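PDB 6EDK: formyltransferase PseJ from Anoxybacillus kamchatkensis G10, which belongs to the formyltransferase family and is built as a single chain around a mixed six-stranded beta-sheet, with 1YA bound in a pocket beside it. Local coordinates for residues N107-F111 with L147-Y151; G118-H122 with T157-F162; D129-V135 with I174-P180; R137-Y141 with R153-T157. One frame throughout, in Å; residues are numbered along the deposited sequence.

Contact 1: residues N107-F111 with L147-Y151; sequences NLWSF and LRTTY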
loop_
_atom_site.group_PDB
_atom_site.type_symbol
_atom_site.label_atom_id
_atom_site.label_comp_id
_atom_site.label_asym_id
_atom_site.label_seq_id
_atom_site.Cartn_x
_atom_site.Cartn_y
_atom_site.Cartn_z
ATOM N N ASN A 107 -8.418 -4.182 5.223
ATOM C CA ASN A 107 -9.339 -3.499 6.132
ATOM C C ASN A 107 -10.327 -4.491 6.718
ATOM O O ASN A 107 -10.567 -4.520 7.928
ATOM C CB ASN A 107 -10.052 -2.384 5.383
ATOM C CG ASN A 107 -11.005 -1.574 6.246
ATOM O OD1 ASN A 107 -10.649 -1.074 7.327
ATOM N ND2 ASN A 107 -12.229 -1.412 5.755
ATOM N N LEU A 108 -10.944 -5.290 5.855
ATOM C CA LEU A 108 -11.876 -6.307 6.359
ATOM C C LEU A 108 -11.203 -7.258 7.343
ATOM O O LEU A 108 -11.735 -7.516 8.424
ATOM C CB LEU A 108 -12.464 -7.058 5.179
ATOM C CG LEU A 108 -13.366 -8.280 5.568
ATOM C CD1 LEU A 108 -14.573 -7.783 6.316
ATOM C CD2 LEU A 108 -13.787 -8.930 4.231
ATOM N N TRP A 109 -10.032 -7.773 7.008
ATOM C CA TRP A 109 -9.385 -8.751 7.878
ATOM C C TRP A 109 -8.946 -8.156 9.200
ATOM O O TRP A 109 -8.898 -8.874 10.218
ATOM C CB TRP A 109 -8.195 -9.391 7.182
ATOM C CG TRP A 109 -8.633 -10.387 6.213
ATOM C CD1 TRP A 109 -8.635 -10.275 4.864
ATOM C CD2 TRP A 109 -9.187 -11.658 6.525
ATOM N NE1 TRP A 109 -9.171 -11.430 4.294
ATOM C CE2 TRP A 109 -9.527 -12.281 5.306
ATOM C CE3 TRP A 109 -9.450 -12.332 7.739
ATOM C CZ2 TRP A 109 -10.105 -13.578 5.247
ATOM C CZ3 TRP A 109 -10.028 -13.615 7.672
ATOM C CH2 TRP A 109 -10.351 -14.203 6.418
ATOM N N SER A 110 -8.644 -6.830 9.225
ATOM C CA SER A 110 -8.308 -6.197 10.474
ATOM C C SER A 110 -9.468 -6.239 11.449
ATOM O O SER A 110 -9.247 -6.268 12.657
ATOM C CB SER A 110 -7.839 -4.754 10.243
ATOM O OG SER A 110 -8.918 -3.857 10.047
ATOM N N PHE A 111 -10.697 -6.309 10.959
ATOM C CA PHE A 111 -11.858 -6.449 11.840
ATOM C C PHE A 111 -12.179 -7.912 12.124
ATOM O O PHE A 111 -12.371 -8.289 13.297
ATOM C CB PHE A 111 -13.056 -5.748 11.226
ATOM C CG PHE A 111 -12.934 -4.282 11.303
ATOM C CD1 PHE A 111 -13.185 -3.641 12.483
ATOM C CD2 PHE A 111 -12.491 -3.554 10.236
ATOM C CE1 PHE A 111 -13.022 -2.273 12.584
ATOM C CE2 PHE A 111 -12.343 -2.188 10.343
ATOM C CZ PHE A 111 -12.593 -1.559 11.531
ATOM N N LEU A 147 -17.446 -0.634 6.930
ATOM C CA LEU A 147 -16.278 -0.898 6.098
ATOM C C LEU A 147 -15.987 0.283 5.191
ATOM O O LEU A 147 -14.831 0.567 4.941
ATOM C CB LEU A 147 -16.455 -2.150 5.246
ATOM C CG LEU A 147 -16.480 -3.444 6.089
ATOM C CD1 LEU A 147 -16.893 -4.614 5.213
ATOM C CD2 LEU A 147 -15.154 -3.747 6.780
ATOM N N ARG A 148 -17.019 0.953 4.677
ATOM C CA ARG A 148 -16.777 2.119 3.828
ATOM C C ARG A 148 -16.049 3.206 4.586
ATOM O O ARG A 148 -15.128 3.800 4.076
ATOM C CB ARG A 148 -18.084 2.690 3.297
ATOM C CG ARG A 148 -17.913 3.826 2.292
ATOM C CD ARG A 148 -19.250 4.460 1.894
ATOM N NE ARG A 148 -20.144 3.505 1.212
ATOM C CZ ARG A 148 -19.983 3.121 -0.049
ATOM N NH1 ARG A 148 -18.968 3.581 -0.751
ATOM N NH2 ARG A 148 -20.828 2.261 -0.597
ATOM N N THR A 149 -16.540 3.558 5.780
ATOM C CA THR A 149 -15.958 4.702 6.470
ATOM C C THR A 149 -14.553 4.404 6.951
ATOM O O THR A 149 -13.707 5.298 6.890
ATOM C CB THR A 149 -16.831 5.209 7.661
ATOM O OG1 THR A 149 -17.120 4.194 8.634
ATOM C CG2 THR A 149 -18.179 5.748 7.100
ATOM N N THR A 150 -14.269 3.146 7.350
ATOM C CA THR A 150 -12.906 2.779 7.754
ATOM C C THR A 150 -11.981 2.705 6.546
ATOM O O THR A 150 -10.883 3.231 6.615
ATOM C CB THR A 150 -12.860 1.463 8.488
ATOM O OG1 THR A 150 -13.532 0.431 7.747
ATOM C CG2 THR A 150 -13.658 1.598 9.813
ATOM N N TYR A 151 -12.451 2.132 5.434
ATOM C CA TYR A 151 -11.628 2.154 4.181
ATOM C C TYR A 151 -11.297 3.569 3.730
ATOM O O TYR A 151 -10.133 3.887 3.378
ATOM C CB TYR A 151 -12.378 1.391 3.089
ATOM C CG TYR A 151 -11.619 1.307 1.759
ATOM C CD1 TYR A 151 -11.718 2.326 0.818
ATOM C CD2 TYR A 151 -10.773 0.233 1.483
ATOM C CE1 TYR A 151 -11.004 2.254 -0.406
ATOM C CE2 TYR A 151 -10.046 0.162 0.281
ATOM C CZ TYR A 151 -10.175 1.170 -0.649
ATOM O OH TYR A 151 -9.472 1.065 -1.836
#
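The Phe111 ring meets helix 147-169 obliquely: its CZ sits 3.7 Å from Thr150 CG2, while CD2 of the ring is 4.4 Å from Leu147 CD2. At the ring's edge, in its plane, lies Asn107 OD1 from the preceding turn. Beyond the two segments the same ring takes part in a cation-pi contact with Lys117 and an edge-to-face contact with Tyr141. The amide of Asn107 is the second flat group. Its CG is anti to the backbone N (chi1 -178°), which carries the amide out toward the other helix; the Asn107 and Thr150 side chains cross at about a right angle. There Asn107 ND2 donates to Thr150 OG1 at 3.0 Å, with an N-H...O angle of 155° and the hydroxyl almost exactly in the amide plane. Next to this polar pair, Leu108 CD1 packs on Leu147 CD1 at 4.1 Å. Thr150 OG1 is also hydrogen-bonded to Thr146 O, and Asn107 ND2 to a sulfonate oxygen of a bound MES, probably from the crystallisation liquor. Thr150 OG1 and the sulfonate are both bonded to ND2, which supports the modelled orientation of the amide, and a polar link is set among apolar contacts in a buried joint between two helices.

Contact 2: residues G118-H122 with T157-F162; sequences GVTIH and TIEKLF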
loop_
_atom_site.group_PDB
_atom_site.type_symbol
_atom_site.label_atom_id
_atom_site.label_comp_id
_atom_site.label_asym_id
_atom_site.label_seq_id
_atom_site.Cartn_x
_atom_site.Cartn_y
_atom_site.Cartn_z
ATOM N N GLY A 118 -4.280 0.260 10.405
ATOM C CA GLY A 118 -3.479 1.405 10.003
ATOM C C GLY A 118 -2.904 1.188 8.582
ATOM O O GLY A 118 -3.460 0.433 7.758
ATOM N N VAL A 119 -1.906 1.978 8.309
ATOM C CA VAL A 119 -1.369 2.085 6.944
ATOM C C VAL A 119 0.157 2.088 6.988
ATOM O O VAL A 119 0.782 2.523 7.951
ATOM C CB VAL A 119 -1.922 3.371 6.233
ATOM C CG1 VAL A 119 -3.492 3.428 6.149
ATOM C CG2 VAL A 119 -1.365 4.628 6.910
ATOM N N THR A 120 0.789 1.679 5.866
ATOM C CA THR A 120 2.224 1.434 5.890
ATOM C C THR A 120 2.817 1.739 4.508
ATOM O O THR A 120 2.249 1.327 3.509
ATOM C CB THR A 120 2.547 -0.038 6.209
ATOM O OG1 THR A 120 2.090 -0.377 7.510
ATOM C CG2 THR A 120 4.048 -0.252 6.143
ATOM N N ILE A 121 3.910 2.466 4.483
ATOM C CA ILE A 121 4.737 2.646 3.286
ATOM C C ILE A 121 5.976 1.793 3.479
ATOM O O ILE A 121 6.604 1.869 4.545
ATOM C CB ILE A 121 5.106 4.119 3.125
ATOM C CG1 ILE A 121 3.850 4.968 2.987
ATOM C CG2 ILE A 121 6.028 4.309 1.859
ATOM C CD1 ILE A 121 4.123 6.434 3.015
ATOM N N HIS A 122 6.260 0.918 2.521
ATOM C CA HIS A 122 7.346 -0.027 2.693
ATOM C C HIS A 122 8.106 -0.143 1.345
ATOM O O HIS A 122 7.564 0.159 0.278
ATOM C CB HIS A 122 6.851 -1.397 3.138
ATOM C CG HIS A 122 5.926 -2.086 2.195
ATOM N ND1 HIS A 122 6.367 -3.013 1.268
ATOM C CD2 HIS A 122 4.587 -1.991 2.011
ATOM C CE1 HIS A 122 5.330 -3.459 0.584
ATOM N NE2 HIS A 122 4.244 -2.875 1.044
ATOM N N THR A 157 -5.619 8.584 5.139
ATOM C CA THR A 157 -4.444 8.561 5.988
ATOM C C THR A 157 -3.164 8.140 5.248
ATOM O O THR A 157 -2.110 8.748 5.443
ATOM C CB THR A 157 -4.676 7.625 7.179
ATOM O OG1 THR A 157 -5.888 7.991 7.888
ATOM C CG2 THR A 157 -3.536 7.632 8.138
ATOM N N ILE A 158 -3.231 7.127 4.403
ATOM C CA ILE A 158 -1.956 6.742 3.748
ATOM C C ILE A 158 -1.523 7.812 2.695
ATOM O O ILE A 158 -0.336 8.045 2.515
ATOM C CB ILE A 158 -2.059 5.363 3.080
ATOM C CG1 ILE A 158 -0.644 4.829 2.755
ATOM C CG2 ILE A 158 -3.005 5.344 1.854
ATOM C CD1 ILE A 158 -0.591 3.338 2.543
ATOM N N GLU A 159 -2.478 8.452 2.011
ATOM C CA GLU A 159 -2.168 9.548 1.066
ATOM C C GLU A 159 -1.589 10.702 1.820
ATOM O O GLU A 159 -0.586 11.267 1.417
ATOM C CB GLU A 159 -3.400 9.913 0.291
ATOM C CG GLU A 159 -3.950 8.715 -0.549
ATOM C CD GLU A 159 -5.270 8.933 -1.231
ATOM O OE1 GLU A 159 -5.877 10.024 -1.106
ATOM O OE2 GLU A 159 -5.763 7.990 -1.937
ATOM N N LYS A 160 -2.155 11.027 2.993
ATOM C CA LYS A 160 -1.522 12.034 3.839
ATOM C C LYS A 160 -0.122 11.649 4.258
ATOM O O LYS A 160 0.781 12.479 4.264
ATOM C CB LYS A 160 -2.427 12.247 5.061
ATOM C CG LYS A 160 -2.007 13.367 5.965
ATOM C CD LYS A 160 -2.944 13.560 7.187
ATOM C CE LYS A 160 -2.383 14.700 8.040
ATOM N NZ LYS A 160 -2.860 14.641 9.449
ATOM N N LEU A 161 0.066 10.420 4.743
ATOM C CA LEU A 161 1.362 9.990 5.246
ATOM C C LEU A 161 2.411 10.031 4.134
ATOM O O LEU A 161 3.565 10.431 4.348
ATOM C CB LEU A 161 1.223 8.535 5.768
ATOM C CG LEU A 161 2.429 7.877 6.416
ATOM C CD1 LEU A 161 2.825 8.558 7.721
ATOM C CD2 LEU A 161 2.176 6.385 6.690
ATOM N N PHE A 162 1.982 9.674 2.933
ATOM C CA PHE A 162 2.914 9.696 1.785
ATOM C C PHE A 162 3.377 11.128 1.518
ATOM O O PHE A 162 4.585 11.418 1.390
ATOM C CB PHE A 162 2.220 9.152 0.564
ATOM C CG PHE A 162 3.092 9.319 -0.669
ATOM C CD1 PHE A 162 4.176 8.543 -0.825
ATOM C CD2 PHE A 162 2.837 10.365 -1.519
ATOM C CE1 PHE A 162 5.030 8.764 -1.930
ATOM C CE2 PHE A 162 3.712 10.602 -2.611
ATOM C CZ PHE A 162 4.769 9.789 -2.746
#
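Two isoleucine torsions set the ends of their chains across this contact. In Ile158, CG1 is anti to the backbone N (chi1 -165°), and the chain carries CD1 to within 3.6 Å of the carbonyl Thr120 O. In Ile121 the chain is extended at chi2 (172°), which pushes CD1 out to the helix backbone at Phe162. Val119 CB, pointing toward the helix, packs against Ile158 CB at 3.7 Å, the two branched side chains lying aslant to one another. Val119 CG2 continues along the helix, touching Thr157 CG2 at 3.9 Å and Leu161 CD2 at 4.0 Å. Farther along, Ile121 CD1 rests on Phe162 CA at 3.7 Å and comes near the edge of the Phe162 ring, close to its plane. Thr120 CB points away from the helix, and the Thr120 hydroxyl is hydrogen-bonded to Ser96 O. His122 touches 1YA. Leu93 of the neighbouring strand touches Ile158 and Phe162, and Leu38, Phe41 and Leu42 of helix 36-43 touch Phe162. Segment axes 8.4 Å apart at closest and 38° from parallel describe a helix laid on a beta-sheet, the layered alpha/beta packing on which this formyltransferase domain is built.

Contact 3: residues D129-V135 with I174-P180; sequences DTGEIIV and IRGIPQP. With 1YA (N-{4-[{[(6S)-2-amino-4-oxo-3,4,5,6,7,8-hexahydropteridin-6-yl]methyl}(formyl)amino]benzoyl}-L-glutamic acid), chain D.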
loop_
_atom_site.group_PDB
_atom_site.type_symbol
_atom_site.label_atom_id
_atom_site.label_comp_id
_atom_site.label_asym_id
_atom_site.label_seq_id
_atom_site.Cartn_x
_atom_site.Cartn_y
_atom_site.Cartn_z
ATOM N N ASP A 129 4.135 -7.634 0.149
ATOM C CA ASP A 129 3.968 -6.750 1.310
ATOM C C ASP A 129 4.904 -7.114 2.437
ATOM O O ASP A 129 4.653 -6.782 3.560
ATOM C CB ASP A 129 2.506 -6.750 1.810
ATOM C CG ASP A 129 1.526 -6.305 0.731
ATOM O OD1 ASP A 129 1.893 -5.394 -0.062
ATOM O OD2 ASP A 129 0.393 -6.853 0.660
ATOM N N THR A 130 6.046 -7.761 2.114
ATOM C CA THR A 130 7.038 -8.194 3.085
ATOM C C THR A 130 8.259 -7.290 3.202
ATOM O O THR A 130 9.062 -7.476 4.133
ATOM C CB THR A 130 7.504 -9.624 2.737
ATOM O OG1 THR A 130 7.696 -9.721 1.321
ATOM C CG2 THR A 130 6.463 -10.627 3.103
ATOM N N GLY A 131 8.421 -6.286 2.330
ATOM C CA GLY A 131 9.614 -5.444 2.346
ATOM C C GLY A 131 9.799 -4.562 3.585
ATOM O O GLY A 131 8.960 -4.479 4.491
ATOM N N GLU A 132 10.923 -3.844 3.598
ATOM C CA GLU A 132 11.308 -3.054 4.772
ATOM C C GLU A 132 10.365 -1.866 4.998
ATOM O O GLU A 132 9.887 -1.241 4.065
ATOM C CB GLU A 132 12.723 -2.507 4.629
ATOM C CG GLU A 132 13.800 -3.580 4.762
ATOM C CD GLU A 132 15.194 -2.980 4.682
ATOM O OE1 GLU A 132 15.490 -2.311 3.652
ATOM O OE2 GLU A 132 15.970 -3.158 5.657
ATOM N N ILE A 133 10.055 -1.599 6.251
ATOM C CA ILE A 133 9.098 -0.557 6.618
ATOM C C ILE A 133 9.785 0.795 6.649
ATOM O O ILE A 133 10.867 0.956 7.256
ATOM C CB ILE A 133 8.450 -0.865 7.983
ATOM C CG1 ILE A 133 7.586 -2.108 7.870
ATOM C CG2 ILE A 133 7.612 0.389 8.369
ATOM C CD1 ILE A 133 6.967 -2.564 9.258
ATOM N N ILE A 134 9.149 1.788 6.005
ATOM C CA ILE A 134 9.646 3.155 5.982
ATOM C C ILE A 134 8.947 4.014 7.025
ATOM O O ILE A 134 9.611 4.623 7.877
ATOM C CB ILE A 134 9.494 3.772 4.569
ATOM C CG1 ILE A 134 10.441 3.058 3.585
ATOM C CG2 ILE A 134 9.782 5.216 4.575
ATOM C CD1 ILE A 134 9.992 3.156 2.100
ATOM N N VAL A 135 7.614 4.039 6.980
ATOM C CA VAL A 135 6.808 4.701 8.009
ATOM C C VAL A 135 5.452 4.028 8.073
ATOM O O VAL A 135 4.963 3.515 7.074
ATOM C CB VAL A 135 6.559 6.187 7.745
ATOM C CG1 VAL A 135 7.858 6.937 7.922
ATOM C CG2 VAL A 135 6.012 6.435 6.334
ATOM N N ILE A 174 15.157 7.895 4.481
ATOM C CA ILE A 174 14.632 6.877 5.400
ATOM C C ILE A 174 14.927 5.523 4.783
ATOM O O ILE A 174 14.213 5.080 3.877
ATOM C CB ILE A 174 13.135 7.049 5.670
ATOM C CG1 ILE A 174 12.838 8.524 5.968
ATOM C CG2 ILE A 174 12.635 6.168 6.864
ATOM C CD1 ILE A 174 11.332 8.846 6.127
ATOM N N ARG A 175 15.984 4.859 5.256
ATOM C CA ARG A 175 16.428 3.589 4.678
ATOM C C ARG A 175 15.519 2.414 5.044
ATOM O O ARG A 175 15.633 1.339 4.433
ATOM C CB ARG A 175 17.872 3.297 5.126
ATOM C CG ARG A 175 18.469 1.964 4.647
ATOM C CD ARG A 175 19.911 1.758 5.184
ATOM N NE ARG A 175 20.804 2.845 4.768
ATOM C CZ ARG A 175 21.503 3.631 5.592
ATOM N NH1 ARG A 175 21.459 3.458 6.915
ATOM N NH2 ARG A 175 22.269 4.589 5.083
ATOM N N GLY A 176 14.637 2.581 6.009
ATOM C CA GLY A 176 13.710 1.516 6.356
ATOM C C GLY A 176 14.298 0.531 7.353
ATOM O O GLY A 176 15.506 0.470 7.564
ATOM N N ILE A 177 13.409 -0.247 7.982
ATOM C CA ILE A 177 13.838 -1.297 8.910
ATOM C C ILE A 177 13.286 -2.645 8.483
ATOM O O ILE A 177 12.267 -2.713 7.796
ATOM C CB ILE A 177 13.440 -1.008 10.373
ATOM C CG1 ILE A 177 11.907 -0.803 10.536
ATOM C CG2 ILE A 177 14.154 0.169 10.894
ATOM C CD1 ILE A 177 11.433 -0.901 12.045
ATOM N N PRO A 178 13.966 -3.752 8.844
ATOM C CA PRO A 178 13.428 -5.069 8.566
ATOM C C PRO A 178 11.997 -5.124 9.058
ATOM O O PRO A 178 11.727 -4.688 10.173
ATOM C CB PRO A 178 14.336 -5.999 9.377
ATOM C CG PRO A 178 15.545 -5.236 9.627
ATOM C CD PRO A 178 15.113 -3.808 9.757
ATOM N N GLN A 179 11.132 -5.719 8.284
ATOM C CA GLN A 179 9.757 -5.920 8.697
ATOM C C GLN A 179 9.694 -6.903 9.855
ATOM O O GLN A 179 10.121 -8.061 9.697
ATOM C CB GLN A 179 8.885 -6.403 7.541
ATOM C CG GLN A 179 7.388 -6.171 7.849
ATOM C CD GLN A 179 6.431 -6.466 6.709
ATOM O OE1 GLN A 179 5.456 -7.199 6.886
ATOM N NE2 GLN A 179 6.675 -5.861 5.533
ATOM N N PRO A 180 9.135 -6.504 11.010
ATOM C CA PRO A 180 9.079 -7.402 12.160
ATOM C C PRO A 180 8.499 -8.722 11.773
ATOM O O PRO A 180 7.554 -8.816 10.981
ATOM C CB PRO A 180 8.180 -6.672 13.152
ATOM C CG PRO A 180 8.412 -5.254 12.892
ATOM C CD PRO A 180 8.562 -5.195 11.338
HETATM N N1 1YA D . 4.968 -6.917 -5.915
HETATM C C2 1YA D . 6.061 -7.379 -5.033
HETATM N NA2 1YA D . 7.113 -8.235 -5.555
HETATM N N3 1YA D . 6.173 -6.970 -3.584
HETATM C C4 1YA D . 5.142 -6.129 -2.960
HETATM O O4 1YA D . 5.282 -5.849 -1.787
HETATM C C4A 1YA D . 4.036 -5.676 -3.852
HETATM N N5 1YA D . 3.089 -4.826 -3.336
HETATM C C6 1YA D . 1.764 -4.800 -4.143
HETATM C C7 1YA D . 1.907 -4.711 -5.499
HETATM N N8 1YA D . 2.977 -5.641 -6.164
HETATM C C8A 1YA D . 3.963 -6.045 -5.355
HETATM C C9 1YA D . 1.037 -6.101 -3.733
HETATM N N10 1YA D . -0.318 -6.209 -4.306
HETATM C C11 1YA D . -1.591 -9.973 -5.767
HETATM C C12 1YA D . -1.558 -8.899 -6.641
HETATM C C13 1YA D . -1.126 -7.661 -6.177
HETATM C C14 1YA D . -0.759 -7.526 -4.850
HETATM C C15 1YA D . -0.806 -8.601 -3.980
HETATM C C16 1YA D . -1.228 -9.835 -4.445
HETATM C C17 1YA D . -2.083 -11.367 -6.234
HETATM N N 1YA D . -3.054 -12.005 -5.308
HETATM C CA 1YA D . -3.673 -13.335 -5.541
HETATM C CB 1YA D . -2.601 -14.447 -5.425
HETATM C CG 1YA D . -1.358 -14.001 -4.637
HETATM C CD 1YA D . -0.488 -15.191 -4.193
HETATM O OE1 1YA D . 0.447 -15.019 -3.363
HETATM O OE2 1YA D . -0.711 -16.338 -4.659
HETATM C CT 1YA D . -4.821 -13.536 -4.518
HETATM O O2 1YA D . -5.076 -12.677 -3.620
HETATM O O1 1YA D . -5.532 -14.568 -4.569
HETATM C C18 1YA D . -1.271 -5.109 -4.299
HETATM O O5 1YA D . -0.969 -4.051 -3.858
HETATM O O 1YA D . -1.722 -11.843 -7.250
HETATM O O HOH W 1 11.432 -6.737 5.500
HETATM O O HOH W 2 17.528 -1.836 7.757
#
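Gln179 reaches across to the 129-132 loop, and its atoms can be taken in order. Gln179 CB lies 3.6 Å from Gly131 O. Gln179 CG, anti to the backbone N (chi1 -161°), packs against Ile133 CD1 at 3.9 Å, the two side chains crossing at about a right angle. From there the extended chain delivers Gln179 NE2 between two backbone carbonyls: it donates to Gly131 O at 2.9 Å, in the carbonyl plane and on a lone pair, and to Asp129 O at 3.0 Å, from a position tilted out of that carbonyl's plane. Both acceptors lie close to the amide plane, so both N-H groups of NE2 are used and the amide is held flat. OE1 has a weak hydrogen bond to Lys102 NZ. A water takes the backbone N-H of Gln179 and donates to Thr130 O. Farther along, Ile133 and Ile177 form a single antiparallel hydrogen-bonded pair, with Ile133 N to Ile177 O and Ile177 N to Ile133 O both at 2.9 Å. Ile134 CG2 meets Ile174 CG2 at 3.8 Å. Ile134 and Val135 together face Ile121 in a classic beta bulge. The Gln179 bonds probably help hold the loop, where Asp129 N donates to 1YA O4 at 2.9 Å; Asp129 is thus part of the ligand pocket.

Contact 4: residues R137-Y141 with R153-T157; sequences REVTY and RLTQT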
loop_
_atom_site.group_PDB
_atom_site.type_symbol
_atom_site.label_atom_id
_atom_site.label_comp_id
_atom_site.label_asym_id
_atom_site.label_seq_id
_atom_site.Cartn_x
_atom_site.Cartn_y
_atom_site.Cartn_z
ATOM N N ARG A 137 1.374 4.230 10.323
ATOM C CA ARG A 137 0.517 4.980 11.249
ATOM C C ARG A 137 -0.649 4.155 11.682
ATOM O O ARG A 137 -1.308 3.527 10.862
ATOM C CB ARG A 137 0.039 6.287 10.598
ATOM C CG ARG A 137 -0.809 7.112 11.515
ATOM C CD ARG A 137 -0.917 8.508 10.985
ATOM N NE ARG A 137 0.450 9.074 10.996
ATOM C CZ ARG A 137 0.782 10.244 10.445
ATOM N NH1 ARG A 137 -0.147 11.022 9.861
ATOM N NH2 ARG A 137 2.004 10.666 10.515
ATOM N N GLU A 138 -0.968 4.207 12.971
ATOM C CA GLU A 138 -2.178 3.490 13.386
ATOM C C GLU A 138 -3.410 4.343 13.074
ATOM O O GLU A 138 -3.352 5.565 13.037
ATOM C CB GLU A 138 -2.125 3.191 14.921
ATOM C CG GLU A 138 -3.316 2.402 15.392
ATOM C CD GLU A 138 -3.374 2.199 16.924
ATOM O OE1 GLU A 138 -2.824 3.024 17.633
ATOM O OE2 GLU A 138 -4.028 1.223 17.352
ATOM N N VAL A 139 -4.517 3.689 12.772
ATOM C CA VAL A 139 -5.777 4.345 12.465
ATOM C C VAL A 139 -6.833 3.642 13.301
ATOM O O VAL A 139 -7.126 2.469 13.058
ATOM C CB VAL A 139 -6.136 4.255 10.964
ATOM C CG1 VAL A 139 -7.489 4.816 10.686
ATOM C CG2 VAL A 139 -5.069 4.972 10.110
ATOM N N THR A 140 -7.419 4.367 14.206
ATOM C CA THR A 140 -8.473 3.840 15.050
ATOM C C THR A 140 -9.832 3.966 14.372
ATOM O O THR A 140 -10.024 4.625 13.358
ATOM C CB THR A 140 -8.497 4.557 16.405
ATOM O OG1 THR A 140 -8.498 5.979 16.167
ATOM C CG2 THR A 140 -7.267 4.127 17.239
ATOM N N TYR A 141 -10.795 3.288 14.952
ATOM C CA TYR A 141 -12.139 3.293 14.430
ATOM C C TYR A 141 -13.101 3.605 15.573
ATOM O O TYR A 141 -12.715 3.675 16.740
ATOM C CB TYR A 141 -12.492 1.977 13.833
ATOM C CG TYR A 141 -12.552 0.852 14.799
ATOM C CD1 TYR A 141 -11.397 0.235 15.250
ATOM C CD2 TYR A 141 -13.766 0.430 15.326
ATOM C CE1 TYR A 141 -11.451 -0.831 16.147
ATOM C CE2 TYR A 141 -13.825 -0.631 16.194
ATOM C CZ TYR A 141 -12.683 -1.250 16.617
ATOM O OH TYR A 141 -12.783 -2.301 17.505
ATOM N N ARG A 153 -11.144 6.227 5.582
ATOM C CA ARG A 153 -10.186 6.832 6.488
ATOM C C ARG A 153 -8.759 6.303 6.262
ATOM O O ARG A 153 -7.781 7.062 6.347
ATOM C CB ARG A 153 -10.647 6.568 7.948
ATOM C CG ARG A 153 -9.857 7.311 8.926
ATOM C CD ARG A 153 -10.315 7.013 10.393
ATOM N NE ARG A 153 -11.651 7.584 10.602
ATOM C CZ ARG A 153 -12.739 6.882 10.835
ATOM N NH1 ARG A 153 -12.671 5.562 10.935
ATOM N NH2 ARG A 153 -13.887 7.523 11.010
ATOM N N LEU A 154 -8.618 4.994 5.974
ATOM C CA LEU A 154 -7.294 4.468 5.688
ATOM C C LEU A 154 -6.745 5.111 4.412
ATOM O O LEU A 154 -5.576 5.486 4.357
ATOM C CB LEU A 154 -7.361 2.941 5.489
ATOM C CG LEU A 154 -7.750 2.157 6.754
ATOM C CD1 LEU A 154 -7.999 0.706 6.263
ATOM C CD2 LEU A 154 -6.690 2.161 7.802
ATOM N N THR A 155 -7.592 5.243 3.394
ATOM C CA THR A 155 -7.139 5.830 2.112
ATOM C C THR A 155 -6.647 7.267 2.314
ATOM O O THR A 155 -5.567 7.650 1.845
ATOM C CB THR A 155 -8.300 5.781 1.104
ATOM O OG1 THR A 155 -8.482 4.400 0.753
ATOM C CG2 THR A 155 -7.972 6.588 -0.104
ATOM N N GLN A 156 -7.413 8.070 3.043
ATOM C CA GLN A 156 -6.972 9.428 3.320
ATOM C C GLN A 156 -5.721 9.470 4.156
ATOM O O GLN A 156 -4.834 10.312 3.946
ATOM C CB GLN A 156 -8.104 10.201 4.065
ATOM C CG GLN A 156 -9.331 10.472 3.205
ATOM C CD GLN A 156 -9.003 11.163 1.845
ATOM O OE1 GLN A 156 -8.392 12.217 1.810
ATOM N NE2 GLN A 156 -9.418 10.531 0.735
ATOM N N THR A 157 -5.619 8.584 5.139
ATOM C CA THR A 157 -4.444 8.561 5.988
ATOM C C THR A 157 -3.164 8.140 5.248
ATOM O O THR A 157 -2.110 8.748 5.443
ATOM C CB THR A 157 -4.676 7.625 7.179
ATOM O OG1 THR A 157 -5.888 7.991 7.888
ATOM C CG2 THR A 157 -3.536 7.632 8.138
#
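Val139 sends its three side-chain carbons to three residues of helix 147-169. Val139 CG1, anti to the backbone N (chi1 175°), lies on the aliphatic part of Arg153, 3.6 Å from its CD. Val139 CB faces Leu154 CD2 at 3.8 Å, and Val139 CG2 meets Thr157 CG2 at 3.6 Å, the valine and threonine reaching toward each other tip to tip. Three residues from about one turn of the helix meet this valine. Alongside, Arg137 CD touches Thr157 CG2, the same methyl, at 4.0 Å. The next shell fixes these groups. Thr157 OG1 bonds back to Arg153 O at 2.6 Å, and Thr157 N reaches that oxygen at 2.9 Å from the opposite face of the carbonyl plane, which probably helps hold the methyl against Val139 and Arg137. Arg153 bends at chi3 (-69°), and its NH1 forms a salt bridge with Asp145, which probably steadies the methylenes lying over Val139. Arg153 NH1 stays 3.7 Å from Thr140 O, a carbonyl buried here with no polar partner in the model. As a whole, the contact ties the end of edge strand 133-138, and the residues leaving it, to helix 147-169, with Val119 of adjacent strand 118-123 touching Leu154 from the sheet side.

Helix 147-169 is the common element: contact 1 uses its first turn, contact 4 the next and contact 2 the middle, with centres about 10 Å apart between contacts 1 and 4 and about 8 Å between 4 and 2. Contacts 2 and 4 share Thr157 and are joined through the sheet by Val119 O and Arg137 N, 3.0 Å apart. Contact 3 uses the beginning of strand 133-138, whose end serves contact 4; it lies about 13 Å from contact 2 between centres, and meets it where Ile121 pairs with Ile134 and Val135. Contacts 2 and 3 reach the 1YA pocket through His122 and Asp129, while the side chain of Tyr151 in contact 1 is about 10 Å from 1YA, and Leu154 in contact 4 about 13 Å.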